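Local coordinates for protein dimethyl-sulfide monooxygenase (Hyphomicrobium sulfonivorans, PDB 6AK1) that oxidises dimethyl sulfide to methanethiol and formaldehyde with NADH and oxygen, as the large subunit of an FMN-dependent two-component monooxygenase, at residues F320-M332 against K351-C363. Sequence-based numbering, arbitrary orientation.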
loop_
_atom_site.group_PDB
_atom_site.type_symbol
_atom_site.label_atom_id
_atom_site.label_comp_id
_atom_site.label_asym_id
_atom_site.label_seq_id
_atom_site.Cartn_x
_atom_site.Cartn_y
_atom_site.Cartn_z
ATOM N N PHE A 320 0.864 -24.527 -10.868
ATOM C CA PHE A 320 1.584 -25.641 -10.255
ATOM C C PHE A 320 0.945 -27.000 -10.516
ATOM O O PHE A 320 1.573 -28.017 -10.213
ATOM C CB PHE A 320 1.715 -25.419 -8.745
ATOM C CG PHE A 320 2.962 -24.681 -8.346
ATOM C CD1 PHE A 320 3.156 -23.362 -8.722
ATOM C CD2 PHE A 320 3.951 -25.313 -7.596
ATOM C CE1 PHE A 320 4.315 -22.679 -8.356
ATOM C CE2 PHE A 320 5.103 -24.634 -7.224
ATOM C CZ PHE A 320 5.288 -23.313 -7.613
ATOM N N ALA A 321 -0.281 -27.063 -11.042
ATOM C CA ALA A 321 -0.830 -28.367 -11.393
ATOM C C ALA A 321 -0.027 -29.044 -12.507
ATOM O O ALA A 321 -0.163 -30.255 -12.703
ATOM C CB ALA A 321 -2.296 -28.236 -11.794
ATOM N N LYS A 322 0.817 -28.293 -13.220
ATOM C CA LYS A 322 1.707 -28.811 -14.253
ATOM C C LYS A 322 3.051 -29.283 -13.705
ATOM O O LYS A 322 3.865 -29.822 -14.466
ATOM C CB LYS A 322 1.972 -27.735 -15.315
ATOM C CG LYS A 322 0.749 -27.001 -15.834
ATOM C CD LYS A 322 -0.092 -27.863 -16.737
ATOM C CE LYS A 322 -1.208 -27.033 -17.359
ATOM N NZ LYS A 322 -2.094 -27.860 -18.220
ATOM N N LEU A 323 3.308 -29.088 -12.418
ATOM C CA LEU A 323 4.618 -29.325 -11.832
ATOM C C LEU A 323 4.609 -30.627 -11.035
ATOM O O LEU A 323 3.595 -31.323 -10.932
ATOM C CB LEU A 323 5.043 -28.145 -10.951
ATOM C CG LEU A 323 5.739 -26.954 -11.618
ATOM C CD1 LEU A 323 4.937 -26.372 -12.773
ATOM C CD2 LEU A 323 6.018 -25.878 -10.584
ATOM N N ASP A 324 5.758 -30.951 -10.450
ATOM C CA ASP A 324 5.951 -32.228 -9.776
ATOM C C ASP A 324 6.195 -31.972 -8.293
ATOM O O ASP A 324 7.209 -31.346 -7.932
ATOM C CB ASP A 324 7.114 -33.015 -10.421
ATOM C CG ASP A 324 7.452 -34.294 -9.679
ATOM O OD1 ASP A 324 6.557 -34.853 -8.971
ATOM O OD2 ASP A 324 8.611 -34.762 -9.845
ATOM N N PRO A 325 5.333 -32.465 -7.399
ATOM C CA PRO A 325 5.504 -32.153 -5.967
ATOM C C PRO A 325 6.728 -32.787 -5.341
ATOM O O PRO A 325 7.194 -32.300 -4.298
ATOM C CB PRO A 325 4.218 -32.697 -5.317
ATOM C CG PRO A 325 3.258 -32.911 -6.460
ATOM C CD PRO A 325 4.101 -33.227 -7.657
ATOM N N ASP A 326 7.262 -33.859 -5.935
ATOM C CA ASP A 326 8.335 -34.622 -5.310
ATOM C C ASP A 326 9.728 -34.293 -5.834
ATOM O O ASP A 326 10.707 -34.797 -5.276
ATOM C CB ASP A 326 8.067 -36.120 -5.467
ATOM C CG ASP A 326 6.853 -36.560 -4.692
ATOM O OD1 ASP A 326 6.986 -36.776 -3.470
ATOM O OD2 ASP A 326 5.761 -36.656 -5.292
ATOM N N GLU A 327 9.855 -33.466 -6.865
ATOM C CA GLU A 327 11.182 -33.042 -7.269
ATOM C C GLU A 327 11.759 -32.090 -6.222
ATOM O O GLU A 327 11.016 -31.351 -5.573
ATOM C CB GLU A 327 11.141 -32.363 -8.634
ATOM C CG GLU A 327 10.428 -31.030 -8.661
ATOM C CD GLU A 327 10.698 -30.266 -9.940
ATOM O OE1 GLU A 327 10.403 -29.039 -9.993
ATOM O OE2 GLU A 327 11.216 -30.901 -10.891
ATOM N N PRO A 328 13.078 -32.104 -6.022
ATOM C CA PRO A 328 13.692 -31.129 -5.115
ATOM C C PRO A 328 13.595 -29.729 -5.684
ATOM O O PRO A 328 13.531 -29.535 -6.901
ATOM C CB PRO A 328 15.153 -31.589 -5.027
ATOM C CG PRO A 328 15.386 -32.298 -6.310
ATOM C CD PRO A 328 14.084 -33.002 -6.614
ATOM N N LEU A 329 13.590 -28.749 -4.773
ATOM C CA LEU A 329 13.532 -27.340 -5.165
ATOM C C LEU A 329 14.627 -26.981 -6.165
ATOM O O LEU A 329 14.371 -26.274 -7.148
ATOM C CB LEU A 329 13.634 -26.447 -3.923
ATOM C CG LEU A 329 13.653 -24.932 -4.156
ATOM C CD1 LEU A 329 12.444 -24.467 -4.978
ATOM C CD2 LEU A 329 13.750 -24.172 -2.843
ATOM N N GLN A 330 15.854 -27.461 -5.933
ATOM C CA GLN A 330 16.977 -27.096 -6.794
ATOM C C GLN A 330 16.763 -27.508 -8.252
ATOM O O GLN A 330 17.380 -26.918 -9.146
ATOM C CB GLN A 330 18.279 -27.708 -6.255
ATOM C CG GLN A 330 18.197 -29.193 -5.928
ATOM C CD GLN A 330 19.532 -29.794 -5.467
ATOM O OE1 GLN A 330 20.612 -29.300 -5.809
ATOM N NE2 GLN A 330 19.454 -30.864 -4.679
ATOM N N ALA A 331 15.885 -28.477 -8.515
ATOM C CA ALA A 331 15.599 -28.945 -9.868
ATOM C C ALA A 331 14.410 -28.240 -10.525
ATOM O O ALA A 331 14.028 -28.615 -11.638
ATOM C CB ALA A 331 15.349 -30.456 -9.855
ATOM N N MET A 332 13.815 -27.241 -9.877
ATOM C CA MET A 332 12.675 -26.547 -10.461
ATOM C C MET A 332 13.084 -25.835 -11.749
ATOM O O MET A 332 14.167 -25.246 -11.844
ATOM C CB MET A 332 12.094 -25.555 -9.449
ATOM C CG MET A 332 10.979 -24.653 -9.973
ATOM S SD MET A 332 10.094 -23.759 -8.657
ATOM C CE MET A 332 9.221 -25.130 -7.875
ATOM N N LYS A 351 18.045 -26.280 -2.737
ATOM C CA LYS A 351 17.797 -26.969 -1.472
ATOM C C LYS A 351 17.408 -28.419 -1.743
ATOM O O LYS A 351 17.037 -28.768 -2.871
ATOM C CB LYS A 351 16.711 -26.240 -0.665
ATOM C CG LYS A 351 16.647 -26.572 0.843
ATOM C CD LYS A 351 18.006 -26.993 1.434
ATOM C CE LYS A 351 19.019 -25.862 1.568
ATOM N NZ LYS A 351 20.216 -26.357 2.312
ATOM N N LYS A 352 17.487 -29.278 -0.753
ATOM C CA LYS A 352 17.157 -30.666 -1.011
ATOM C C LYS A 352 15.724 -31.059 -0.696
ATOM O O LYS A 352 15.330 -32.169 -0.943
ATOM C CB LYS A 352 18.190 -31.596 -0.360
ATOM C CG LYS A 352 19.575 -31.499 -1.012
ATOM C CD LYS A 352 20.571 -32.523 -0.467
ATOM C CE LYS A 352 21.661 -31.889 0.387
ATOM N NZ LYS A 352 22.951 -32.627 0.414
ATOM N N TRP A 353 14.947 -30.145 -0.152
ATOM C CA TRP A 353 13.550 -30.455 0.115
ATOM C C TRP A 353 12.762 -30.530 -1.179
ATOM O O TRP A 353 13.059 -29.834 -2.154
ATOM C CB TRP A 353 12.905 -29.414 1.025
ATOM C CG TRP A 353 13.613 -29.189 2.319
ATOM C CD1 TRP A 353 14.635 -29.930 2.853
ATOM C CD2 TRP A 353 13.329 -28.155 3.265
ATOM N NE1 TRP A 353 15.015 -29.405 4.065
ATOM C CE2 TRP A 353 14.225 -28.318 4.343
ATOM C CE3 TRP A 353 12.401 -27.103 3.306
ATOM C CZ2 TRP A 353 14.220 -27.463 5.450
ATOM C CZ3 TRP A 353 12.401 -26.253 4.404
ATOM C CH2 TRP A 353 13.304 -26.437 5.458
ATOM N N THR A 354 11.746 -31.387 -1.181
ATOM C CA THR A 354 10.867 -31.473 -2.335
ATOM C C THR A 354 10.084 -30.175 -2.495
ATOM O O THR A 354 10.000 -29.352 -1.579
ATOM C CB THR A 354 9.910 -32.650 -2.196
ATOM O OG1 THR A 354 9.065 -32.455 -1.053
ATOM C CG2 THR A 354 10.707 -33.951 -2.029
ATOM N N VAL A 355 9.520 -29.983 -3.691
ATOM C CA VAL A 355 8.687 -28.805 -3.922
ATOM C C VAL A 355 7.507 -28.805 -2.955
ATOM O O VAL A 355 7.100 -27.755 -2.448
ATOM C CB VAL A 355 8.241 -28.746 -5.398
ATOM C CG1 VAL A 355 7.184 -27.695 -5.613
ATOM C CG2 VAL A 355 9.451 -28.458 -6.295
ATOM N N ARG A 356 6.989 -29.992 -2.631
ATOM C CA ARG A 356 5.886 -30.092 -1.681
ATOM C C ARG A 356 6.268 -29.537 -0.308
ATOM O O ARG A 356 5.486 -28.795 0.304
ATOM C CB ARG A 356 5.431 -31.544 -1.566
ATOM C CG ARG A 356 4.445 -31.771 -0.444
ATOM C CD ARG A 356 4.101 -33.232 -0.286
ATOM N NE ARG A 356 3.257 -33.688 -1.380
ATOM C CZ ARG A 356 3.664 -34.502 -2.345
ATOM N NH1 ARG A 356 4.913 -34.968 -2.343
ATOM N NH2 ARG A 356 2.813 -34.857 -3.304
ATOM N N ASP A 357 7.470 -29.878 0.185
ATOM C CA ASP A 357 7.913 -29.421 1.505
ATOM C C ASP A 357 8.101 -27.911 1.539
ATOM O O ASP A 357 7.796 -27.265 2.546
ATOM C CB ASP A 357 9.230 -30.101 1.911
ATOM C CG ASP A 357 9.075 -31.585 2.198
ATOM O OD1 ASP A 357 7.975 -32.023 2.584
ATOM O OD2 ASP A 357 10.076 -32.321 2.042
ATOM N N VAL A 358 8.630 -27.335 0.459
ATOM C CA VAL A 358 8.827 -25.889 0.406
ATOM C C VAL A 358 7.480 -25.162 0.405
ATOM O O VAL A 358 7.271 -24.211 1.169
ATOM C CB VAL A 358 9.685 -25.516 -0.816
ATOM C CG1 VAL A 358 9.844 -24.009 -0.923
ATOM C CG2 VAL A 358 11.050 -26.194 -0.717
ATOM N N ILE A 359 6.545 -25.601 -0.451
ATOM C CA ILE A 359 5.245 -24.932 -0.557
ATOM C C ILE A 359 4.538 -24.906 0.797
ATOM O O ILE A 359 3.893 -23.908 1.156
ATOM C CB ILE A 359 4.367 -25.610 -1.628
ATOM C CG1 ILE A 359 4.989 -25.461 -3.017
ATOM C CG2 ILE A 359 2.942 -25.037 -1.604
ATOM C CD1 ILE A 359 5.477 -24.058 -3.322
ATOM N N ARG A 360 4.645 -26.000 1.564
ATOM C CA ARG A 360 4.023 -26.050 2.884
ATOM C C ARG A 360 4.603 -24.983 3.810
ATOM O O ARG A 360 3.853 -24.245 4.461
ATOM C CB ARG A 360 4.175 -27.446 3.502
ATOM C CG ARG A 360 3.529 -27.556 4.890
ATOM C CD ARG A 360 3.804 -28.885 5.581
ATOM N NE ARG A 360 3.400 -28.823 6.988
ATOM C CZ ARG A 360 4.211 -28.480 7.989
ATOM N NH1 ARG A 360 5.489 -28.182 7.747
ATOM N NH2 ARG A 360 3.743 -28.435 9.236
ATOM N N GLU A 361 5.938 -24.880 3.879
ATOM C CA GLU A 361 6.553 -23.811 4.668
ATOM C C GLU A 361 6.127 -22.437 4.171
ATOM O O GLU A 361 5.952 -21.510 4.972
ATOM C CB GLU A 361 8.082 -23.910 4.638
ATOM C CG GLU A 361 8.659 -25.155 5.276
ATOM C CD GLU A 361 9.197 -24.907 6.679
ATOM O OE1 GLU A 361 8.712 -25.580 7.616
ATOM O OE2 GLU A 361 10.105 -24.053 6.839
ATOM N N ARG A 362 5.981 -22.274 2.854
ATOM C CA ARG A 362 5.624 -20.974 2.293
ATOM C C ARG A 362 4.154 -20.614 2.510
ATOM O O ARG A 362 3.766 -19.478 2.223
ATOM C CB ARG A 362 5.975 -20.929 0.799
ATOM C CG ARG A 362 7.473 -21.174 0.479
ATOM C CD ARG A 362 8.417 -20.377 1.395
ATOM N NE ARG A 362 8.071 -18.963 1.408
ATOM C CZ ARG A 362 8.387 -18.117 2.382
ATOM N NH1 ARG A 362 9.076 -18.549 3.425
ATOM N NH2 ARG A 362 8.000 -16.843 2.313
ATOM N N CYS A 363 3.338 -21.529 3.041
ATOM C CA CYS A 363 1.978 -21.163 3.425
ATOM C C CYS A 363 1.935 -20.025 4.436
ATOM O O CYS A 363 0.857 -19.470 4.661
ATOM C CB CYS A 363 1.231 -22.371 3.986
ATOM S SG CYS A 363 0.694 -23.524 2.713
#
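Val-355 N donates to Glu-327 O at 2.8 Å, nearly in line with the carbonyl (C=O...N angle 169°), and Leu-329 N returns the bond to Trp-353 O at 2.9 Å. These two bonds frame a single beta bridge between Pro-328 and Thr-354. At the next residue, Arg-356 N donates to Pro-325 O at 2.9 Å, on a lone pair in the carbonyl plane. The Arg-356 chain bends at chi3 (-72°), which lays one guanidinium face over Pro-325 CB, while NH1 forms a salt bridge with Asp-326 OD1 at 3.0 Å. That carboxylate oxygen is met from above its plane, although it lies in the guanidinium plane. The loop thus docks on the first turn of helix 355-362, in the luciferase-like TIM-barrel monooxygenase but away from the residues that probably bind FMN. Thr-354 is the N-cap: OG1 accepts from Asp-357 N at 3.3 Å, and CG2 rests 3.4 Å from Asp-326 O. A valine here would probably leave Asp-357 N without its capping acceptor and the helix start less firmly held. On the apolar side, Val-355 turns CG1 to the edge of the Phe-320 ring and CG2 to Met-332 CE (3.7 Å), whereas the Leu-329 and Val-358 side chains cross at about a right angle, Leu-329 CD2 4.0 Å from Val-358 CG2. Leu-309 of helix 305-316 touches Phe-320 and Ile-359, and Leu-341 of helix 335-344 packs on Leu-329.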